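Local atomic coordinates of hypothetical protein Llacc01001955 (Lactococcus lactis, PDB entry 1ZUJ), a protein that probably binds DNA and helps the cell withstand oxidative stress, as a Dps-family protein assembled into a hollow shell of twelve four-helix-bundle subunits. Residues E40-M45 and I99-K104; Y72-Q77 and L145-L150. All blocks are in the same frame, centred on the assembly; numbering follows the deposited sequence.

Contact 1. Residues E40-M45 and I99-K104; sequences EKISLM and IENDPK
The amide of Asn101 presents its outer end, where OD1 and ND2 spread apart, to the branched side chain of Ile42. The branch carbon CB of Ile42 lies 3.9 Å from CG of Asn101, to one side of the amide plane but well short of sitting over its face. This is the place in the Dps fold where the chain, having left the short helix 89-95 that joins the two hairpins of the four-helix bundle, runs in extended form across the outside of helix 26-50. Asparagine suits the crossing because its two ends do different work. OD1 accepts a hydrogen bond from the backbone N of Leu89 of the second subunit, while ND2 turns back to give a weak bond to the carbonyl O of Glu100, 2.7 Å away. With an alanine here, that Leu89 N would probably lose its acceptor and a gap would open beside Ile42. The small side chain of Ser43 lets the backbone of the loop come near, with OG 3.0 Å from Glu100 O. Beyond Asn101, Asp102 OD2 accepts from the backbone N of Lys104, forming an Asx turn at the end of the extended stretch. The side chain of Glu40 packs on Phe117 and Phe121 of helix 110-131, and its carboxylate lies close to that of Asp120, two like charges side by side. Its meeting with Ile99 is made by hydrocarbon: the two side chains cross at about a right angle, and Glu40 CG makes the nearest approach, 3.9 Å from the methyl CG2 of Ile99.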
ATOM      1  N   GLU A  40     -30.376   1.071  16.989  1.00 65.62           N
ATOM      2  CA  GLU A  40     -30.320   1.478  15.569  1.00 64.66           C
ATOM      3  C   GLU A  40     -29.577   0.498  14.692  1.00 63.90           C
ATOM      4  O   GLU A  40     -30.073   0.095  13.646  1.00 63.23           O
ATOM      5  CB  GLU A  40     -29.637   2.840  15.421  1.00 64.63           C
ATOM      6  CG  GLU A  40     -30.585   3.975  15.123  1.00 64.35           C
ATOM      7  CD  GLU A  40     -31.355   3.770  13.842  1.00 64.62           C
ATOM      8  OE1 GLU A  40     -32.273   4.561  13.601  1.00 64.48           O
ATOM      9  OE2 GLU A  40     -31.052   2.827  13.081  1.00 64.35           O
ATOM     10  N   LYS A  41     -28.375   0.141  15.125  1.00 63.33           N
ATOM     11  CA  LYS A  41     -27.609  -0.919  14.498  1.00 63.21           C
ATOM     12  C   LYS A  41     -28.520  -2.082  14.108  1.00 63.04           C
ATOM     13  O   LYS A  41     -28.488  -2.545  12.976  1.00 63.05           O
ATOM     14  CB  LYS A  41     -26.527  -1.401  15.452  1.00 63.13           C
ATOM     15  CG  LYS A  41     -25.754  -2.601  14.964  1.00 64.02           C
ATOM     16  CD  LYS A  41     -24.306  -2.537  15.474  1.00 65.35           C
ATOM     17  CE  LYS A  41     -23.540  -3.855  15.261  1.00 65.24           C
ATOM     18  NZ  LYS A  41     -24.257  -5.045  15.817  1.00 64.56           N
ATOM     19  N   ILE A  42     -29.362  -2.522  15.037  1.00 62.80           N
ATOM     20  CA  ILE A  42     -30.161  -3.731  14.828  1.00 62.38           C
ATOM     21  C   ILE A  42     -31.118  -3.574  13.649  1.00 61.79           C
ATOM     22  O   ILE A  42     -31.189  -4.445  12.807  1.00 61.38           O
ATOM     23  CB  ILE A  42     -30.932  -4.188  16.115  1.00 62.61           C
ATOM     24  CG1 ILE A  42     -30.208  -3.819  17.430  1.00 62.74           C
ATOM     25  CG2 ILE A  42     -31.158  -5.715  16.075  1.00 62.85           C
ATOM     26  CD1 ILE A  42     -28.746  -4.293  17.542  1.00 62.37           C
ATOM     27  N   SER A  43     -31.839  -2.458  13.583  1.00 61.70           N
ATOM     28  CA  SER A  43     -32.724  -2.172  12.437  1.00 61.43           C
ATOM     29  C   SER A  43     -31.964  -2.024  11.117  1.00 61.25           C
ATOM     30  O   SER A  43     -32.557  -2.259  10.060  1.00 61.38           O
ATOM     31  CB  SER A  43     -33.537  -0.888  12.647  1.00 61.31           C
ATOM     32  OG  SER A  43     -34.352  -0.945  13.796  1.00 61.02           O
ATOM     33  N   LEU A  44     -30.691  -1.593  11.193  1.00 60.85           N
ATOM     34  CA  LEU A  44     -29.790  -1.449  10.036  1.00 60.24           C
ATOM     35  C   LEU A  44     -29.259  -2.818   9.636  1.00 60.40           C
ATOM     36  O   LEU A  44     -29.604  -3.324   8.583  1.00 60.15           O
ATOM     37  CB  LEU A  44     -28.610  -0.517  10.354  1.00 59.95           C
ATOM     38  CG  LEU A  44     -28.882   0.970  10.595  1.00 59.20           C
ATOM     39  CD1 LEU A  44     -27.701   1.638  11.296  1.00 58.83           C
ATOM     40  CD2 LEU A  44     -29.189   1.686   9.313  1.00 58.29           C
ATOM     41  N   MET A  45     -28.402  -3.391  10.483  1.00 60.58           N
ATOM     42  CA  MET A  45     -27.991  -4.800  10.418  1.00 60.77           C
ATOM     43  C   MET A  45     -29.105  -5.714   9.912  1.00 60.32           C
ATOM     44  O   MET A  45     -28.840  -6.713   9.231  1.00 60.09           O
ATOM     45  CB  MET A  45     -27.533  -5.267  11.809  1.00 61.14           C
ATOM     46  CG  MET A  45     -26.425  -6.323  11.807  1.00 63.70           C
ATOM     47  SD  MET A  45     -24.978  -5.993  12.949  1.00 68.62           S
ATOM     48  CE  MET A  45     -25.065  -7.590  13.997  1.00 68.88           C
ATOM     49  N   ILE A  99     -36.729   4.659  19.221  1.00 84.75           N
ATOM     50  CA  ILE A  99     -36.026   3.704  18.369  1.00 84.97           C
ATOM     51  C   ILE A  99     -36.707   2.353  18.548  1.00 84.95           C
ATOM     52  O   ILE A  99     -37.397   2.105  19.536  1.00 85.01           O
ATOM     53  CB  ILE A  99     -34.496   3.595  18.691  1.00 85.12           C
ATOM     54  CG1 ILE A  99     -33.940   4.860  19.360  1.00 85.49           C
ATOM     55  CG2 ILE A  99     -33.690   3.302  17.414  1.00 84.94           C
ATOM     56  CD1 ILE A  99     -33.975   6.123  18.494  1.00 85.62           C
ATOM     57  N   GLU A 100     -36.504   1.481  17.575  1.00 84.91           N
ATOM     58  CA  GLU A 100     -37.313   0.285  17.443  1.00 84.85           C
ATOM     59  C   GLU A 100     -36.511  -0.898  16.940  1.00 84.28           C
ATOM     60  O   GLU A 100     -35.347  -0.782  16.573  1.00 84.63           O
ATOM     61  CB  GLU A 100     -38.450   0.561  16.460  1.00 85.15           C
ATOM     62  CG  GLU A 100     -38.538   2.015  16.001  1.00 86.29           C
ATOM     63  CD  GLU A 100     -39.568   2.223  14.915  1.00 88.38           C
ATOM     64  OE1 GLU A 100     -39.956   1.225  14.265  1.00 89.46           O
ATOM     65  OE2 GLU A 100     -39.987   3.387  14.709  1.00 89.77           O
ATOM     66  N   ASN A 101     -37.142  -2.054  16.972  1.00 83.43           N
ATOM     67  CA  ASN A 101     -36.717  -3.179  16.180  1.00 82.68           C
ATOM     68  C   ASN A 101     -37.993  -3.620  15.546  1.00 82.20           C
ATOM     69  O   ASN A 101     -39.044  -3.054  15.823  1.00 82.32           O
ATOM     70  CB  ASN A 101     -36.154  -4.282  17.065  1.00 82.80           C
ATOM     71  CG  ASN A 101     -34.671  -4.106  17.356  1.00 82.81           C
ATOM     72  OD1 ASN A 101     -33.873  -5.017  17.135  1.00 82.89           O
ATOM     73  ND2 ASN A 101     -34.302  -2.945  17.874  1.00 82.23           N
ATOM     74  N   ASP A 102     -37.926  -4.616  14.686  1.00 81.64           N
ATOM     75  CA  ASP A 102     -39.140  -5.209  14.152  1.00 81.26           C
ATOM     76  C   ASP A 102     -38.798  -6.471  13.366  1.00 81.02           C
ATOM     77  O   ASP A 102     -38.043  -6.404  12.394  1.00 81.23           O
ATOM     78  CB  ASP A 102     -39.897  -4.210  13.256  1.00 81.05           C
ATOM     79  CG  ASP A 102     -41.400  -4.394  13.312  1.00 80.57           C
ATOM     80  OD1 ASP A 102     -42.130  -3.415  13.060  1.00 80.46           O
ATOM     81  OD2 ASP A 102     -41.949  -5.480  13.584  1.00 79.73           O
ATOM     82  N   PRO A 103     -39.337  -7.618  13.773  1.00 80.49           N
ATOM     83  CA  PRO A 103     -39.283  -8.806  12.916  1.00 80.21           C
ATOM     84  C   PRO A 103     -40.178  -8.661  11.664  1.00 79.84           C
ATOM     85  O   PRO A 103     -39.998  -9.394  10.690  1.00 80.02           O
ATOM     86  CB  PRO A 103     -39.760  -9.947  13.829  1.00 80.18           C
ATOM     87  CG  PRO A 103     -40.315  -9.323  15.075  1.00 80.08           C
ATOM     88  CD  PRO A 103     -40.024  -7.874  15.051  1.00 80.37           C
ATOM     89  N   LYS A 104     -41.118  -7.722  11.683  1.00 79.21           N
ATOM     90  CA  LYS A 104     -42.048  -7.573  10.566  1.00 78.92           C
ATOM     91  C   LYS A 104     -41.490  -6.694   9.424  1.00 78.30           C
ATOM     92  O   LYS A 104     -42.035  -6.696   8.314  1.00 78.37           O
ATOM     93  CB  LYS A 104     -43.452  -7.130  11.075  1.00 78.95           C
ATOM     94  CG  LYS A 104     -43.828  -5.648  10.936  1.00 78.96           C
ATOM     95  CD  LYS A 104     -44.837  -5.199  12.008  1.00 79.69           C
ATOM     96  CE  LYS A 104     -46.135  -6.034  12.024  1.00 79.86           C
ATOM     97  NZ  LYS A 104     -46.265  -6.871  13.257  1.00 79.73           N
TER

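Contact 2. Residues Y72-Q77 and L145-L150; sequences YLISEQ and LAIRKL
Ile74 reaches across to three residues of the facing helix, touching Ala146, Ile147 and Leu150. Segments 72-77, on helix 54-80, and 145-150, on helix 141-165, run nearly antiparallel, with 157° between their directions and 10.3 Å between their axes at closest approach, as befits two helices of a four-helix bundle. The close packing is on the inner side. The bond from CA to CB of Ile74 does not itself aim at the other helix; a first torsion of -70° sets CG1 opposite the carbonyl carbon and brings the longer branch over. Its terminal CD1 then lies 4.1 Å from CB of Ala146 and 4.3 Å from CG1 of Ile147, with the carbonyl O of Ala146 also beside it. One turn further along, Leu150 holds its CG anti to the backbone N (chi1 -160°), which sends CD1 to within 4.1 Å of Ile74 CG1, the two chains meeting roughly at right angles. Branched aliphatic residues suit this layer, where all three are buried and the contacts are those of apolar shape. Alanine suits the middle of the facing helix, since its single methyl leaves room for larger partners. Toward solvent, on the side marked by the exposed Leu73, the contact thins out. Gln77, bent at its second torsion, brings the NE2 end of its amide to 3.4 Å from Ala146 CB, a polar group fitting a partly exposed margin. Around helices 54-80 and 141-165 the bundle closes with its other two long helices: Leu34 of helix 26-50 packs on Ile74 and Ile37 on Leu150, while Ile128 of helix 110-131 touches both Ile147 and Leu150.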
ATOM      1  N   TYR A  72     -18.501   3.116  20.301  1.00 69.84           N
ATOM      2  CA  TYR A  72     -17.179   3.002  20.898  1.00 70.39           C
ATOM      3  C   TYR A  72     -16.559   4.343  21.285  1.00 70.46           C
ATOM      4  O   TYR A  72     -15.929   4.441  22.329  1.00 70.47           O
ATOM      5  CB  TYR A  72     -16.228   2.271  19.954  1.00 70.60           C
ATOM      6  CG  TYR A  72     -15.952   0.850  20.362  1.00 71.73           C
ATOM      7  CD1 TYR A  72     -15.227   0.565  21.518  1.00 72.01           C
ATOM      8  CD2 TYR A  72     -16.403  -0.217  19.580  1.00 73.34           C
ATOM      9  CE1 TYR A  72     -14.965  -0.749  21.894  1.00 72.91           C
ATOM     10  CE2 TYR A  72     -16.133  -1.539  19.939  1.00 74.10           C
ATOM     11  CZ  TYR A  72     -15.420  -1.796  21.099  1.00 73.87           C
ATOM     12  OH  TYR A  72     -15.171  -3.094  21.460  1.00 74.21           O
ATOM     13  N   LEU A  73     -16.734   5.373  20.464  1.00 70.79           N
ATOM     14  CA  LEU A  73     -15.953   6.600  20.648  1.00 71.23           C
ATOM     15  C   LEU A  73     -16.598   7.599  21.599  1.00 71.16           C
ATOM     16  O   LEU A  73     -15.893   8.287  22.332  1.00 71.19           O
ATOM     17  CB  LEU A  73     -15.606   7.265  19.304  1.00 71.41           C
ATOM     18  CG  LEU A  73     -14.091   7.504  19.139  1.00 72.18           C
ATOM     19  CD1 LEU A  73     -13.527   6.862  17.856  1.00 72.84           C
ATOM     20  CD2 LEU A  73     -13.772   8.996  19.201  1.00 72.64           C
ATOM     21  N   ILE A  74     -17.925   7.682  21.586  1.00 71.18           N
ATOM     22  CA  ILE A  74     -18.646   8.507  22.553  1.00 71.23           C
ATOM     23  C   ILE A  74     -18.422   7.951  23.953  1.00 71.51           C
ATOM     24  O   ILE A  74     -18.081   8.692  24.886  1.00 71.34           O
ATOM     25  CB  ILE A  74     -20.140   8.533  22.226  1.00 71.16           C
ATOM     26  CG1 ILE A  74     -20.383   9.337  20.942  1.00 70.86           C
ATOM     27  CG2 ILE A  74     -20.938   9.099  23.400  1.00 71.16           C
ATOM     28  CD1 ILE A  74     -19.985  10.803  21.026  1.00 70.70           C
ATOM     29  N   SER A  75     -18.628   6.640  24.072  1.00 71.72           N
ATOM     30  CA  SER A  75     -18.251   5.881  25.255  1.00 71.84           C
ATOM     31  C   SER A  75     -16.850   6.253  25.740  1.00 72.32           C
ATOM     32  O   SER A  75     -16.701   6.730  26.851  1.00 72.52           O
ATOM     33  CB  SER A  75     -18.335   4.373  24.986  1.00 71.65           C
ATOM     34  OG  SER A  75     -19.667   3.957  24.700  1.00 71.21           O
ATOM     35  N   GLU A  76     -15.830   6.086  24.906  1.00 72.97           N
ATOM     36  CA  GLU A  76     -14.443   6.262  25.367  1.00 73.47           C
ATOM     37  C   GLU A  76     -14.156   7.678  25.862  1.00 73.66           C
ATOM     38  O   GLU A  76     -13.161   7.899  26.541  1.00 73.78           O
ATOM     39  CB  GLU A  76     -13.424   5.869  24.284  1.00 73.58           C
ATOM     40  CG  GLU A  76     -13.220   4.367  24.141  1.00 74.70           C
ATOM     41  CD  GLU A  76     -11.754   3.957  24.083  1.00 76.75           C
ATOM     42  OE1 GLU A  76     -11.240   3.381  25.072  1.00 77.73           O
ATOM     43  OE2 GLU A  76     -11.120   4.172  23.025  1.00 78.44           O
ATOM     44  N   GLN A  77     -15.022   8.625  25.525  1.00 73.92           N
ATOM     45  CA  GLN A  77     -14.875  10.012  25.966  1.00 74.38           C
ATOM     46  C   GLN A  77     -15.672  10.305  27.241  1.00 74.63           C
ATOM     47  O   GLN A  77     -15.496  11.367  27.850  1.00 74.31           O
ATOM     48  CB  GLN A  77     -15.351  10.952  24.857  1.00 74.75           C
ATOM     49  CG  GLN A  77     -14.414  12.115  24.518  1.00 74.25           C
ATOM     50  CD  GLN A  77     -13.798  11.968  23.148  1.00 73.41           C
ATOM     51  OE1 GLN A  77     -12.625  12.289  22.963  1.00 74.14           O
ATOM     52  NE2 GLN A  77     -14.579  11.472  22.187  1.00 71.33           N
ATOM     53  N   LEU A 145     -16.678  18.269  20.920  1.00 64.29           N
ATOM     54  CA  LEU A 145     -16.283  17.960  19.549  1.00 63.99           C
ATOM     55  C   LEU A 145     -16.894  16.670  18.996  1.00 63.11           C
ATOM     56  O   LEU A 145     -17.491  16.683  17.920  1.00 62.86           O
ATOM     57  CB  LEU A 145     -14.754  17.882  19.442  1.00 64.28           C
ATOM     58  CG  LEU A 145     -14.037  19.151  18.957  1.00 65.58           C
ATOM     59  CD1 LEU A 145     -14.691  20.435  19.516  1.00 66.06           C
ATOM     60  CD2 LEU A 145     -12.510  19.089  19.287  1.00 66.08           C
ATOM     61  N   ALA A 146     -16.749  15.569  19.723  1.00 62.23           N
ATOM     62  CA  ALA A 146     -17.261  14.266  19.262  1.00 61.84           C
ATOM     63  C   ALA A 146     -18.800  14.186  19.132  1.00 61.32           C
ATOM     64  O   ALA A 146     -19.316  13.499  18.253  1.00 61.22           O
ATOM     65  CB  ALA A 146     -16.761  13.146  20.172  1.00 61.83           C
ATOM     66  N   ILE A 147     -19.519  14.873  20.016  1.00 60.60           N
ATOM     67  CA  ILE A 147     -20.970  14.910  19.964  1.00 59.98           C
ATOM     68  C   ILE A 147     -21.406  15.740  18.751  1.00 59.24           C
ATOM     69  O   ILE A 147     -22.337  15.359  18.043  1.00 58.79           O
ATOM     70  CB  ILE A 147     -21.547  15.505  21.282  1.00 60.23           C
ATOM     71  CG1 ILE A 147     -21.166  14.654  22.495  1.00 60.70           C
ATOM     72  CG2 ILE A 147     -23.077  15.604  21.243  1.00 60.04           C
ATOM     73  CD1 ILE A 147     -21.313  15.426  23.814  1.00 61.10           C
ATOM     74  N   ARG A 148     -20.734  16.871  18.525  1.00 58.41           N
ATOM     75  CA  ARG A 148     -21.069  17.770  17.416  1.00 57.92           C
ATOM     76  C   ARG A 148     -21.028  17.017  16.094  1.00 57.41           C
ATOM     77  O   ARG A 148     -21.923  17.174  15.250  1.00 57.13           O
ATOM     78  CB  ARG A 148     -20.098  18.965  17.324  1.00 58.04           C
ATOM     79  CG  ARG A 148     -19.910  19.770  18.604  1.00 58.15           C
ATOM     80  CD  ARG A 148     -19.380  21.193  18.412  1.00 58.07           C
ATOM     81  NE  ARG A 148     -20.430  22.168  18.086  1.00 57.88           N
ATOM     82  CZ  ARG A 148     -20.395  23.478  18.386  1.00 57.58           C
ATOM     83  NH1 ARG A 148     -19.362  24.018  19.038  1.00 58.36           N
ATOM     84  NH2 ARG A 148     -21.405  24.260  18.026  1.00 56.02           N
ATOM     85  N   LYS A 149     -19.974  16.215  15.924  1.00 56.65           N
ATOM     86  CA  LYS A 149     -19.730  15.504  14.679  1.00 56.14           C
ATOM     87  C   LYS A 149     -20.856  14.513  14.454  1.00 55.11           C
ATOM     88  O   LYS A 149     -21.521  14.551  13.439  1.00 55.07           O
ATOM     89  CB  LYS A 149     -18.361  14.807  14.703  1.00 56.55           C
ATOM     90  CG  LYS A 149     -17.148  15.781  14.559  1.00 58.49           C
ATOM     91  CD  LYS A 149     -15.750  15.068  14.588  1.00 60.24           C
ATOM     92  CE  LYS A 149     -14.631  15.873  13.847  1.00 62.13           C
ATOM     93  NZ  LYS A 149     -13.898  16.917  14.682  1.00 62.46           N
ATOM     94  N   LEU A 150     -21.108  13.665  15.435  1.00 54.16           N
ATOM     95  CA  LEU A 150     -22.194  12.689  15.348  1.00 53.48           C
ATOM     96  C   LEU A 150     -23.548  13.289  14.978  1.00 52.72           C
ATOM     97  O   LEU A 150     -24.381  12.607  14.416  1.00 52.44           O
ATOM     98  CB  LEU A 150     -22.335  11.938  16.670  1.00 53.48           C
ATOM     99  CG  LEU A 150     -23.080  10.613  16.545  1.00 54.14           C
ATOM    100  CD1 LEU A 150     -22.449   9.609  17.442  1.00 55.51           C
ATOM    101  CD2 LEU A 150     -24.513  10.748  16.937  1.00 54.66           C
TER

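The two contacts stand on opposite sides of the chain's centre, their own centres 22 Å apart. Contact 2 is bundle interior, joining two long helices through apolar shape, with a partly exposed margin at Gln77. Contact 1, though also largely buried, lies at the outside of the bundle where the second subunit meets it, with Glu100 and Asn101 partly exposed; it lays a loop along one helix, mixing hydrocarbon with a backbone carbonyl and an amide that bonds to another subunit. Helix 26-50 links them: it supplies one half of contact 1 and lines the inner side of contact 2. Segment 72-77 also meets the second subunit, through a salt bridge from Glu76 to its Arg61, whereas 145-150 faces a third through Arg148.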